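Local coordinates for Dye-decolorizing peroxidase Tfu_3078 (PDB 5FW4), which uses heme b and hydrogen peroxide to oxidise many compounds, anthraquinone dyes above all, although its physiological substrate is unknown, at residues V84-A90 against A210-S216. Sequence-based numbering, arbitrary orientation.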
loop_
_atom_site.group_PDB
_atom_site.type_symbol
_atom_site.label_atom_id
_atom_site.label_comp_id
_atom_site.label_asym_id
_atom_site.label_seq_id
_atom_site.Cartn_x
_atom_site.Cartn_y
_atom_site.Cartn_z
ATOM N N VAL A 84 -9.801 4.509 1.364
ATOM C CA VAL A 84 -11.103 5.055 0.985
ATOM C C VAL A 84 -11.891 3.911 0.404
ATOM O O VAL A 84 -11.466 3.275 -0.553
ATOM C CB VAL A 84 -10.970 6.211 -0.017
ATOM C CG1 VAL A 84 -12.347 6.633 -0.541
ATOM C CG2 VAL A 84 -10.220 7.339 0.652
ATOM N N ILE A 85 -13.044 3.640 1.030
ATOM C CA ILE A 85 -13.895 2.492 0.706
ATOM C C ILE A 85 -15.317 3.010 0.430
ATOM O O ILE A 85 -15.915 3.709 1.249
ATOM C CB ILE A 85 -13.960 1.483 1.858
ATOM C CG1 ILE A 85 -12.563 1.100 2.335
ATOM C CG2 ILE A 85 -14.786 0.257 1.451
ATOM C CD1 ILE A 85 -12.566 0.407 3.681
ATOM N N ALA A 86 -15.801 2.723 -0.771
ATOM C CA ALA A 86 -17.163 3.009 -1.187
ATOM C C ALA A 86 -17.941 1.711 -1.085
ATOM O O ALA A 86 -17.511 0.653 -1.593
ATOM C CB ALA A 86 -17.218 3.532 -2.607
ATOM N N LEU A 87 -19.091 1.808 -0.453
ATOM C CA LEU A 87 -19.982 0.682 -0.291
ATOM C C LEU A 87 -21.422 0.998 -0.705
ATOM O O LEU A 87 -21.896 2.128 -0.552
ATOM C CB LEU A 87 -19.959 0.236 1.183
ATOM C CG LEU A 87 -18.646 -0.027 1.932
ATOM C CD1 LEU A 87 -18.254 1.162 2.772
ATOM C CD2 LEU A 87 -18.830 -1.242 2.885
ATOM N N ASP A 88 -22.155 -0.044 -1.126
ATOM C CA ASP A 88 -23.552 0.045 -1.464
ATOM C C ASP A 88 -24.285 -0.788 -0.438
ATOM O O ASP A 88 -23.686 -1.706 0.153
ATOM C CB ASP A 88 -23.809 -0.518 -2.858
ATOM C CG ASP A 88 -23.211 0.378 -3.955
ATOM O OD1 ASP A 88 -23.125 1.565 -3.654
ATOM O OD2 ASP A 88 -22.824 -0.119 -5.040
ATOM N N LEU A 89 -25.552 -0.453 -0.229
ATOM C CA LEU A 89 -26.455 -1.376 0.492
ATOM C C LEU A 89 -26.421 -2.720 -0.226
ATOM O O LEU A 89 -26.361 -2.776 -1.448
ATOM C CB LEU A 89 -27.858 -0.810 0.503
ATOM C CG LEU A 89 -28.096 0.405 1.374
ATOM C CD1 LEU A 89 -29.401 1.087 0.974
ATOM C CD2 LEU A 89 -28.129 -0.033 2.842
ATOM N N ALA A 90 -26.504 -3.823 0.523
ATOM C CA ALA A 90 -26.518 -5.133 -0.074
ATOM C C ALA A 90 -27.631 -5.235 -1.127
ATOM O O ALA A 90 -28.683 -4.639 -0.990
ATOM C CB ALA A 90 -26.719 -6.177 1.017
ATOM N N ALA A 210 -25.361 -5.774 5.732
ATOM C CA ALA A 210 -26.161 -4.687 5.204
ATOM C C ALA A 210 -25.556 -4.004 3.959
ATOM O O ALA A 210 -26.251 -3.249 3.268
ATOM C CB ALA A 210 -26.334 -3.653 6.307
ATOM N N THR A 211 -24.281 -4.256 3.699
ATOM C CA THR A 211 -23.546 -3.486 2.669
ATOM C C THR A 211 -22.580 -4.376 1.926
ATOM O O THR A 211 -22.277 -5.506 2.387
ATOM C CB THR A 211 -22.745 -2.358 3.320
ATOM O OG1 THR A 211 -21.747 -2.901 4.193
ATOM C CG2 THR A 211 -23.642 -1.360 4.075
ATOM N N ALA A 212 -22.072 -3.873 0.788
ATOM C CA ALA A 212 -21.109 -4.578 -0.020
ATOM C C ALA A 212 -20.140 -3.543 -0.553
ATOM O O ALA A 212 -20.593 -2.469 -0.869
ATOM C CB ALA A 212 -21.788 -5.249 -1.200
ATOM N N VAL A 213 -18.857 -3.889 -0.648
ATOM C CA VAL A 213 -17.861 -2.929 -1.203
ATOM C C VAL A 213 -18.092 -2.753 -2.670
ATOM O O VAL A 213 -18.272 -3.714 -3.404
ATOM C CB VAL A 213 -16.408 -3.330 -0.893
ATOM C CG1 VAL A 213 -15.401 -2.375 -1.527
ATOM C CG2 VAL A 213 -16.158 -3.250 0.590
ATOM N N ARG A 214 -18.070 -1.491 -3.111
ATOM C CA ARG A 214 -18.313 -1.139 -4.486
ATOM C C ARG A 214 -16.951 -0.863 -5.145
ATOM O O ARG A 214 -16.624 -1.476 -6.164
ATOM C CB ARG A 214 -19.190 0.086 -4.586
ATOM C CG ARG A 214 -19.417 0.565 -6.024
ATOM C CD ARG A 214 -20.167 1.880 -5.988
ATOM N NE ARG A 214 -20.513 2.370 -7.310
ATOM C CZ ARG A 214 -21.577 1.984 -8.017
ATOM N NH1 ARG A 214 -22.446 1.079 -7.542
ATOM N NH2 ARG A 214 -21.795 2.508 -9.220
ATOM N N TRP A 215 -16.157 -0.009 -4.511
ATOM C CA TRP A 215 -14.743 0.152 -4.880
ATOM C C TRP A 215 -13.974 0.632 -3.695
ATOM O O TRP A 215 -14.521 1.238 -2.785
ATOM C CB TRP A 215 -14.566 1.130 -6.060
ATOM C CG TRP A 215 -15.087 2.505 -5.824
ATOM C CD1 TRP A 215 -16.315 2.980 -6.147
ATOM C CD2 TRP A 215 -14.391 3.591 -5.200
ATOM N NE1 TRP A 215 -16.430 4.291 -5.771
ATOM C CE2 TRP A 215 -15.265 4.694 -5.191
ATOM C CE3 TRP A 215 -13.100 3.744 -4.674
ATOM C CZ2 TRP A 215 -14.905 5.928 -4.653
ATOM C CZ3 TRP A 215 -12.735 4.968 -4.147
ATOM C CH2 TRP A 215 -13.637 6.047 -4.135
ATOM N N SER A 216 -12.691 0.373 -3.700
ATOM C CA SER A 216 -11.816 0.925 -2.663
ATOM C C SER A 216 -10.427 1.214 -3.182
ATOM O O SER A 216 -9.982 0.571 -4.116
ATOM C CB SER A 216 -11.636 -0.054 -1.502
ATOM O OG SER A 216 -10.975 -1.192 -1.970
#
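Arg214 reaches across Asp88. Its CB lies 3.5 Å from Ala86 O; CG and CD then pass Asp88 OD2, the CD 3.5 Å from it. With CG anti to the backbone N (chi1 176°) and the chain extended as far as NE, the head ends beside the carboxylate: NH1 gives OD2 a salt-bridging hydrogen bond of 2.8 Å on its syn side, and OD2 lies close to the guanidinium plane, although carboxylate and guanidinium planes are 64° apart. NE turns to Cys180 O, while Asp88 OD1 accepts from Asp183 N. With an alanine here instead of Asp88, NH1 would probably lose its charged mate and Asp183 N its acceptor. This antiparallel pairing joins strands 81-89 and 211-220 in the four-stranded sheet of the N-terminal ferredoxin-like half, and a classic beta bulge interrupts it: Ala86 O accepts from Arg214 N (2.7 Å) and Trp215 N (3.3 Å), both on the same face of its plane. Small Ala86 suits its place because its CB sits over one face of the Trp215 indole, a CH-pi contact, while NE1 bonds Gly181 O. Across the bulge, Val213 CG2 meets Ile85 CG2 at 3.9 Å, and Trp363 of the second subunit packs on both of these beta-branched residues.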